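Local atomic coordinates of manganese-containing pseudocatalase (PDB entry 2V8T), a protein that probably breaks down hydrogen peroxide to water and oxygen at a centre of two manganese ions held in each subunit. Residues A[173-178]-A[218-223]; A[23-28]-A[163-168]; A[8-13]-A[74-79]. All blocks are in the same frame, centred on the assembly; numbering follows the deposited sequence.

Contact 1: A[173-178]-A[218-223]; sequences VAREMI and IPEAKK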
# COMPACT_ATOMS: atom_id res chain seq x y z
N VAL A 173 9.22 -28.01 14.72
CA VAL A 173 7.99 -27.29 15.02
C VAL A 173 7.27 -26.90 13.72
O VAL A 173 6.05 -26.98 13.61
CB VAL A 173 8.23 -26.11 15.96
CG1 VAL A 173 9.03 -24.97 15.33
CG2 VAL A 173 6.93 -25.62 16.54
N ALA A 174 8.05 -26.44 12.74
CA ALA A 174 7.48 -26.07 11.45
C ALA A 174 7.00 -27.28 10.68
O ALA A 174 5.94 -27.25 10.06
CB ALA A 174 8.51 -25.29 10.62
N ARG A 175 7.78 -28.37 10.70
CA ARG A 175 7.39 -29.57 9.95
C ARG A 175 6.11 -30.19 10.51
O ARG A 175 5.29 -30.69 9.74
CB ARG A 175 8.52 -30.63 10.08
CG ARG A 175 9.83 -30.28 9.31
CD ARG A 175 10.93 -31.26 9.38
NE ARG A 175 10.69 -32.58 8.84
CZ ARG A 175 11.17 -33.20 7.77
NH1 ARG A 175 11.84 -32.67 6.78
NH2 ARG A 175 10.90 -34.50 7.76
N GLU A 176 5.96 -30.17 11.82
CA GLU A 176 4.73 -30.72 12.44
C GLU A 176 3.51 -29.88 12.09
O GLU A 176 2.48 -30.39 11.67
CB GLU A 176 4.80 -30.90 13.96
CG GLU A 176 5.74 -32.01 14.36
CD GLU A 176 5.36 -33.42 13.94
OE1 GLU A 176 4.20 -33.64 13.50
OE2 GLU A 176 6.26 -34.28 14.03
N MET A 177 3.63 -28.56 12.26
CA MET A 177 2.54 -27.68 11.91
C MET A 177 2.17 -27.85 10.44
O MET A 177 0.98 -27.92 10.08
CB MET A 177 2.88 -26.23 12.26
CG MET A 177 1.85 -25.22 11.79
SD MET A 177 2.01 -24.67 10.08
CE MET A 177 3.51 -23.67 10.21
N ILE A 178 3.18 -27.85 9.56
CA ILE A 178 2.88 -27.88 8.14
C ILE A 178 2.29 -29.23 7.76
O ILE A 178 1.34 -29.32 7.00
CB ILE A 178 4.09 -27.51 7.29
CG1 ILE A 178 4.47 -26.06 7.50
CG2 ILE A 178 3.80 -27.87 5.83
CD1 ILE A 178 5.83 -25.66 6.94
N ILE A 218 5.21 -36.47 2.52
CA ILE A 218 5.65 -35.56 3.55
C ILE A 218 5.48 -36.35 4.88
O ILE A 218 4.35 -36.62 5.27
CB ILE A 218 4.77 -34.30 3.56
CG1 ILE A 218 4.76 -33.61 2.18
CG2 ILE A 218 5.22 -33.38 4.70
CD1 ILE A 218 6.15 -33.20 1.67
N PRO A 219 6.57 -36.74 5.54
CA PRO A 219 6.43 -37.70 6.65
C PRO A 219 5.44 -37.28 7.75
O PRO A 219 4.67 -38.11 8.24
CB PRO A 219 7.86 -37.85 7.16
CG PRO A 219 8.72 -37.50 6.05
CD PRO A 219 7.99 -36.56 5.15
N GLU A 220 5.44 -36.01 8.13
CA GLU A 220 4.54 -35.59 9.19
C GLU A 220 3.09 -35.66 8.73
O GLU A 220 2.18 -36.03 9.51
CB GLU A 220 4.92 -34.19 9.66
CG GLU A 220 6.26 -34.10 10.37
CD GLU A 220 7.47 -34.09 9.49
OE1 GLU A 220 7.34 -33.99 8.23
OE2 GLU A 220 8.59 -34.24 10.05
N ALA A 221 2.83 -35.29 7.46
CA ALA A 221 1.49 -35.41 6.94
C ALA A 221 1.04 -36.87 6.87
O ALA A 221 -0.10 -37.18 7.19
CB ALA A 221 1.37 -34.78 5.55
N LYS A 222 1.96 -37.76 6.46
CA LYS A 222 1.65 -39.17 6.39
C LYS A 222 1.20 -39.66 7.79
O LYS A 222 0.25 -40.43 7.91
CB LYS A 222 2.84 -39.94 5.85
CG LYS A 222 2.51 -41.36 5.48
CD LYS A 222 2.73 -42.33 6.52
CE LYS A 222 2.62 -43.79 5.94
NZ LYS A 222 2.96 -44.60 7.12
N LYS A 223 1.91 -39.25 8.85
CA LYS A 223 1.50 -39.66 10.19
C LYS A 223 0.07 -39.22 10.50
O LYS A 223 -0.74 -40.00 11.01
CB LYS A 223 2.46 -39.10 11.22
CG LYS A 223 2.12 -39.48 12.67
CD LYS A 223 2.92 -38.74 13.74
CE LYS A 223 2.71 -37.22 13.78
NZ LYS A 223 3.75 -36.52 14.56
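Arg-175 and Glu-220 carry the shorter of two salt bridges here. The guanidinium grips one carboxylate oxygen side-on: NE of Arg-175 lies 2.9 Å from OE2 of Glu-220 in a nearly straight bond (167° at the hydrogen), and NH2 of Arg-175 reaches the same OE2 at 3.3 Å, more bent. The two flat groups stand almost perpendicular; NE meets OE2 from above the carboxylate plane, whereas NH2 of Arg-175 meets OE2 on the oxygen's syn lone pair. A bend at chi2 of Glu-220 (79°) swings the carboxylate across the Arg-175 side chain, CD of Glu-220 coming 3.7 Å from CB of Arg-175. The second bridge joins Glu-176 and Lys-223, whose side chains cross at about a right angle; NZ of Lys-223 meets OE1 of Glu-176 at 3.1 Å on the syn side but tilted out of the carboxylate plane, with a weak bond to OE2. Arg-175, Glu-176 and Lys-223 each have a second conformer, so this geometry describes one state. Helix 172-200 belongs to the ferritin-like four-helix bundle that houses the dimanganese centre; helix 219-226 lies against it at the surface, the segments crossing at -45° with axes 8.5 Å apart. A second shell fixes the acid: OE1 of Glu-220 is hydrogen-bonded to the hydroxyl of Tyr-166 on helix 144-166. Replacing Glu-220 by alanine removes the carboxylate and is likely to leave the Arg-175 guanidinium and the Tyr-166 hydroxyl without this partner. Further out, NH1 of Arg-175 donates to the backbone oxygen of Ala-100 in a second subunit.

Contact 2: A[23-28]-A[163-168]; sequences AAAVQA and LRVYEM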
# COMPACT_ATOMS: atom_id res chain seq x y z
N ALA A 23 11.37 -18.50 11.03
CA ALA A 23 10.17 -17.76 11.39
C ALA A 23 9.71 -16.85 10.24
O ALA A 23 8.53 -16.72 9.96
CB ALA A 23 10.41 -16.95 12.65
N ALA A 24 10.69 -16.16 9.61
CA ALA A 24 10.37 -15.25 8.51
C ALA A 24 9.74 -15.97 7.35
O ALA A 24 8.85 -15.42 6.69
CB ALA A 24 11.64 -14.51 8.07
N ALA A 25 10.18 -17.21 7.05
CA ALA A 25 9.59 -17.98 5.97
C ALA A 25 8.16 -18.44 6.34
O ALA A 25 7.23 -18.36 5.54
CB ALA A 25 10.47 -19.19 5.64
N VAL A 26 8.02 -18.94 7.58
CA VAL A 26 6.72 -19.40 8.05
C VAL A 26 5.69 -18.26 8.07
O VAL A 26 4.49 -18.51 7.91
CB VAL A 26 6.85 -20.14 9.41
CG1 VAL A 26 5.48 -20.51 9.96
CG2 VAL A 26 7.71 -21.40 9.23
N GLN A 27 6.15 -17.00 8.20
CA GLN A 27 5.22 -15.88 8.07
C GLN A 27 4.41 -15.93 6.78
O GLN A 27 3.28 -15.44 6.78
CB GLN A 27 5.95 -14.54 8.19
CG GLN A 27 6.35 -14.14 9.60
CD GLN A 27 5.26 -13.62 10.52
OE1 GLN A 27 5.54 -13.37 11.71
NE2 GLN A 27 4.04 -13.43 10.04
N ALA A 28 4.97 -16.44 5.67
CA ALA A 28 4.16 -16.53 4.46
C ALA A 28 2.85 -17.28 4.69
O ALA A 28 1.83 -17.00 4.05
CB ALA A 28 4.92 -17.24 3.33
N LEU A 163 3.88 -26.43 1.17
CA LEU A 163 4.87 -27.39 0.70
C LEU A 163 6.24 -26.71 0.48
O LEU A 163 7.28 -27.27 0.84
CB LEU A 163 4.42 -28.05 -0.60
CG LEU A 163 3.27 -29.06 -0.45
CD1 LEU A 163 2.64 -29.31 -1.83
CD2 LEU A 163 3.76 -30.36 0.14
N ARG A 164 6.22 -25.55 -0.16
CA ARG A 164 7.50 -24.88 -0.43
C ARG A 164 8.19 -24.43 0.85
O ARG A 164 9.40 -24.60 1.00
CB ARG A 164 7.27 -23.70 -1.39
CG ARG A 164 6.90 -24.19 -2.78
CD ARG A 164 6.35 -23.06 -3.65
NE ARG A 164 6.07 -23.56 -4.99
CZ ARG A 164 5.56 -22.82 -5.97
NH1 ARG A 164 5.10 -21.62 -5.74
NH2 ARG A 164 5.44 -23.37 -7.17
N VAL A 165 7.43 -23.89 1.83
CA VAL A 165 8.05 -23.50 3.08
C VAL A 165 8.56 -24.74 3.80
O VAL A 165 9.64 -24.72 4.42
CB VAL A 165 7.07 -22.69 3.94
CG1 VAL A 165 7.62 -22.45 5.35
CG2 VAL A 165 6.78 -21.34 3.28
N TYR A 166 7.82 -25.86 3.77
CA TYR A 166 8.29 -27.11 4.35
C TYR A 166 9.67 -27.48 3.83
O TYR A 166 10.55 -27.95 4.54
CB TYR A 166 7.28 -28.23 4.04
CG TYR A 166 7.67 -29.56 4.61
CD1 TYR A 166 8.46 -30.42 3.89
CD2 TYR A 166 7.20 -30.00 5.85
CE1 TYR A 166 8.82 -31.65 4.39
CE2 TYR A 166 7.53 -31.22 6.37
CZ TYR A 166 8.37 -32.05 5.62
OH TYR A 166 8.74 -33.31 6.09
N GLU A 167 9.86 -27.29 2.51
CA GLU A 167 11.11 -27.60 1.85
C GLU A 167 12.26 -26.65 2.17
O GLU A 167 13.41 -26.93 1.80
CB GLU A 167 10.89 -27.68 0.34
CG GLU A 167 10.01 -28.87 -0.05
CD GLU A 167 9.87 -28.93 -1.53
OE1 GLU A 167 9.37 -27.84 -2.04
OE2 GLU A 167 10.17 -29.89 -2.22
N MET A 168 11.95 -25.52 2.85
CA MET A 168 12.94 -24.56 3.28
C MET A 168 13.38 -24.76 4.74
O MET A 168 14.43 -24.25 5.11
CB MET A 168 12.37 -23.11 3.10
CG MET A 168 12.06 -22.76 1.67
SD MET A 168 11.01 -21.25 1.48
CE MET A 168 12.11 -19.95 2.18
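Val-165 is the bump of this contact, its two methyls lodged in a shallow hollow formed by Ala-25, Val-26 and Ala-28. CG1 of Val-165 rests 4.0 Å from CG2 of Val-26, the two branched side chains meeting at about a right angle, and lies 4.3 Å from CB of Ala-25. The other methyl, CG2 of Val-165, sits over the backbone, 3.8 Å from O of Ala-25, with CB of Ala-28 farther along at 4.5 Å. The chi1 of Val-165 (172°) sets one methyl on the Val-26 side of the hollow and the other toward the carbonyl and Ala-28. O of Ala-25 is also engaged within its own segment, accepting from N of Ala-28 at 3.0 Å. Met-168 supplies a second, slimmer bump: a bend at chi3 (64°) brings its CE to 3.9 Å from CB of Ala-25, in the one of two conformers described here. No hydrogen bond crosses the interface; small alanine side chains let the backbones approach, with CA atoms of Ala-25 and Val-165 6.4 Å apart. The contact joins the short helix 20-26 to the last turns of helix 144-166, a member of the ferritin-like bundle that carries the manganese ligand Glu-155. Val-26 also packs on Ile-81 of helix 57-85 and Met-177 of helix 172-200, and Val-165 touches Ile-178 of the latter, so the pair fills the seam where these helices converge.

Contact 3: A[8-13]-A[74-79]; sequences LQIELP and IELVAA
Leu-76 projects from its helix into a fork of apolar side chains, with CD1 as the shared point of contact. The Ile-10 side chain crosses that of Leu-76 at about a right angle, CG1 of Ile-10 lying 3.9 Å from CD1 of Leu-76, while Leu-12 comes in obliquely, its own CD1 4.1 Å from the same methyl. The methylene of Leu-8 closes the group, CB standing 4.1 Å from CD1 of Leu-76. Ile-10 reaches inward because its CG1 lies between the backbone N and the carbonyl carbon (chi1 55°), while CG of Leu-76 is anti to its backbone N (chi1 -174°) and extends toward the loop. One helical turn on, CB of Ala-79 is gripped between two leucine methyls, 3.8 Å from CD1 of Leu-8 and 3.9 Å from CD1 of Leu-12. The arrangement is a coil segment laid along a bundle helix of the ferritin-like fold: 57-85 is the helix that also presents the manganese ligands Glu-70 and His-73, and the chain following strand 7-8 packs against one flank of it. On the other branch of Leu-8, CD2 meets the Glu-75 stem at a slant, 3.6 Å from CG of Glu-75. The extended Glu-75 chain keeps its carboxylate beside the same methyl, and a water links the loop backbone to the helix side chain, accepting from N of Gln-9 at 2.9 Å and donating to OE1 of Glu-75. That oxygen also takes a hydrogen bond from N of Met-1 in a neighbouring subunit. The amide NE2 of Gln-9 is bonded to the hydroxyl of Tyr-180 and to OE2 of Glu-69.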
# COMPACT_ATOMS: atom_id res chain seq x y z
N LEU A 8 -4.16 -25.46 21.35
CA LEU A 8 -3.83 -25.51 19.93
C LEU A 8 -4.45 -26.72 19.31
O LEU A 8 -4.69 -27.74 19.98
CB LEU A 8 -2.32 -25.57 19.72
CG LEU A 8 -1.56 -24.35 20.23
CD1 LEU A 8 -0.06 -24.56 20.01
CD2 LEU A 8 -2.05 -23.07 19.56
N GLN A 9 -4.65 -26.71 17.98
CA GLN A 9 -5.30 -27.84 17.34
C GLN A 9 -4.46 -29.09 17.37
O GLN A 9 -4.99 -30.21 17.27
CB GLN A 9 -5.74 -27.45 15.89
CG GLN A 9 -6.72 -28.41 15.32
CD GLN A 9 -7.37 -27.94 14.01
OE1 GLN A 9 -7.39 -26.76 13.73
NE2 GLN A 9 -7.90 -28.84 13.25
N ILE A 10 -3.12 -28.97 17.46
CA ILE A 10 -2.19 -30.06 17.76
C ILE A 10 -1.18 -29.53 18.77
O ILE A 10 -0.94 -28.33 18.83
CB ILE A 10 -1.42 -30.61 16.54
CG1 ILE A 10 -0.66 -29.53 15.80
CG2 ILE A 10 -2.32 -31.45 15.63
CD1 ILE A 10 0.39 -30.01 14.87
N GLU A 11 -0.54 -30.45 19.46
CA GLU A 11 0.63 -30.09 20.23
C GLU A 11 1.80 -29.79 19.28
O GLU A 11 1.90 -30.36 18.19
CB GLU A 11 1.05 -30.97 21.34
CG GLU A 11 1.86 -32.10 20.86
CD GLU A 11 1.16 -33.26 20.33
OE1 GLU A 11 -0.04 -33.11 20.05
OE2 GLU A 11 1.75 -34.36 20.22
N LEU A 12 2.70 -28.91 19.71
CA LEU A 12 3.91 -28.59 18.98
C LEU A 12 5.14 -28.95 19.81
O LEU A 12 5.14 -28.82 21.03
CB LEU A 12 3.96 -27.11 18.66
CG LEU A 12 2.91 -26.61 17.67
CD1 LEU A 12 3.00 -25.08 17.57
CD2 LEU A 12 3.07 -27.26 16.32
N PRO A 13 6.23 -29.40 19.15
CA PRO A 13 7.50 -29.63 19.85
C PRO A 13 8.24 -28.32 20.14
O PRO A 13 7.87 -27.26 19.62
CB PRO A 13 8.28 -30.52 18.89
CG PRO A 13 7.83 -30.00 17.54
CD PRO A 13 6.34 -29.70 17.72
N ILE A 74 -4.71 -19.77 12.20
CA ILE A 74 -3.86 -18.60 12.44
C ILE A 74 -3.18 -18.76 13.79
O ILE A 74 -2.01 -18.39 13.97
CB ILE A 74 -4.56 -17.23 12.27
CG1 ILE A 74 -5.69 -16.95 13.23
CG2 ILE A 74 -5.00 -17.04 10.82
CD1 ILE A 74 -6.06 -15.46 13.32
N GLU A 75 -3.91 -19.29 14.78
CA GLU A 75 -3.34 -19.51 16.12
C GLU A 75 -2.15 -20.46 16.06
O GLU A 75 -1.11 -20.23 16.66
CB GLU A 75 -4.47 -20.04 17.02
CG GLU A 75 -4.04 -20.24 18.44
CD GLU A 75 -5.10 -20.90 19.32
OE1 GLU A 75 -6.08 -21.50 18.75
OE2 GLU A 75 -4.93 -20.81 20.56
N LEU A 76 -2.33 -21.58 15.33
CA LEU A 76 -1.28 -22.61 15.25
C LEU A 76 -0.02 -22.08 14.53
O LEU A 76 1.10 -22.36 14.94
CB LEU A 76 -1.85 -23.84 14.57
CG LEU A 76 -0.92 -25.06 14.54
CD1 LEU A 76 -0.72 -25.59 15.98
CD2 LEU A 76 -1.51 -26.14 13.67
N VAL A 77 -0.24 -21.36 13.41
CA VAL A 77 0.91 -20.82 12.69
C VAL A 77 1.61 -19.75 13.54
O VAL A 77 2.86 -19.74 13.59
CB VAL A 77 0.51 -20.30 11.30
CG1 VAL A 77 1.76 -19.77 10.59
CG2 VAL A 77 -0.11 -21.43 10.47
N ALA A 78 0.85 -18.87 14.21
CA ALA A 78 1.47 -17.91 15.08
C ALA A 78 2.31 -18.61 16.17
O ALA A 78 3.41 -18.16 16.50
CB ALA A 78 0.44 -16.98 15.69
N ALA A 79 1.77 -19.70 16.74
CA ALA A 79 2.51 -20.44 17.77
C ALA A 79 3.81 -21.01 17.24
O ALA A 79 4.81 -21.08 17.97
CB ALA A 79 1.63 -21.54 18.37
O HOH W 1 -5.14 -23.89 17.28

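Overall arrangement
From the N terminus, the chain first lays residues 8-13, then 23-28, before entering the bundle helices. Contact 3 closes the earliest loop when 74-79 arrives on helix 57-85; helices 20-26, 28-31 and 36-49 lie within it. Contact 2 opens inside that loop but closes only at 163-168, on helix 144-166, so contacts 2 and 3 cross. Contact 1 follows both in series, with 39 residues between its segments on helix 172-200 and helix 219-226. The three meet around the bundle: Met-177 of contact 1 packs on Leu-76 and Val-77 of contact 3, and Val-77 also touches Val-26 of contact 2, tying N-terminal coil, short helix and later surface helix to the same core.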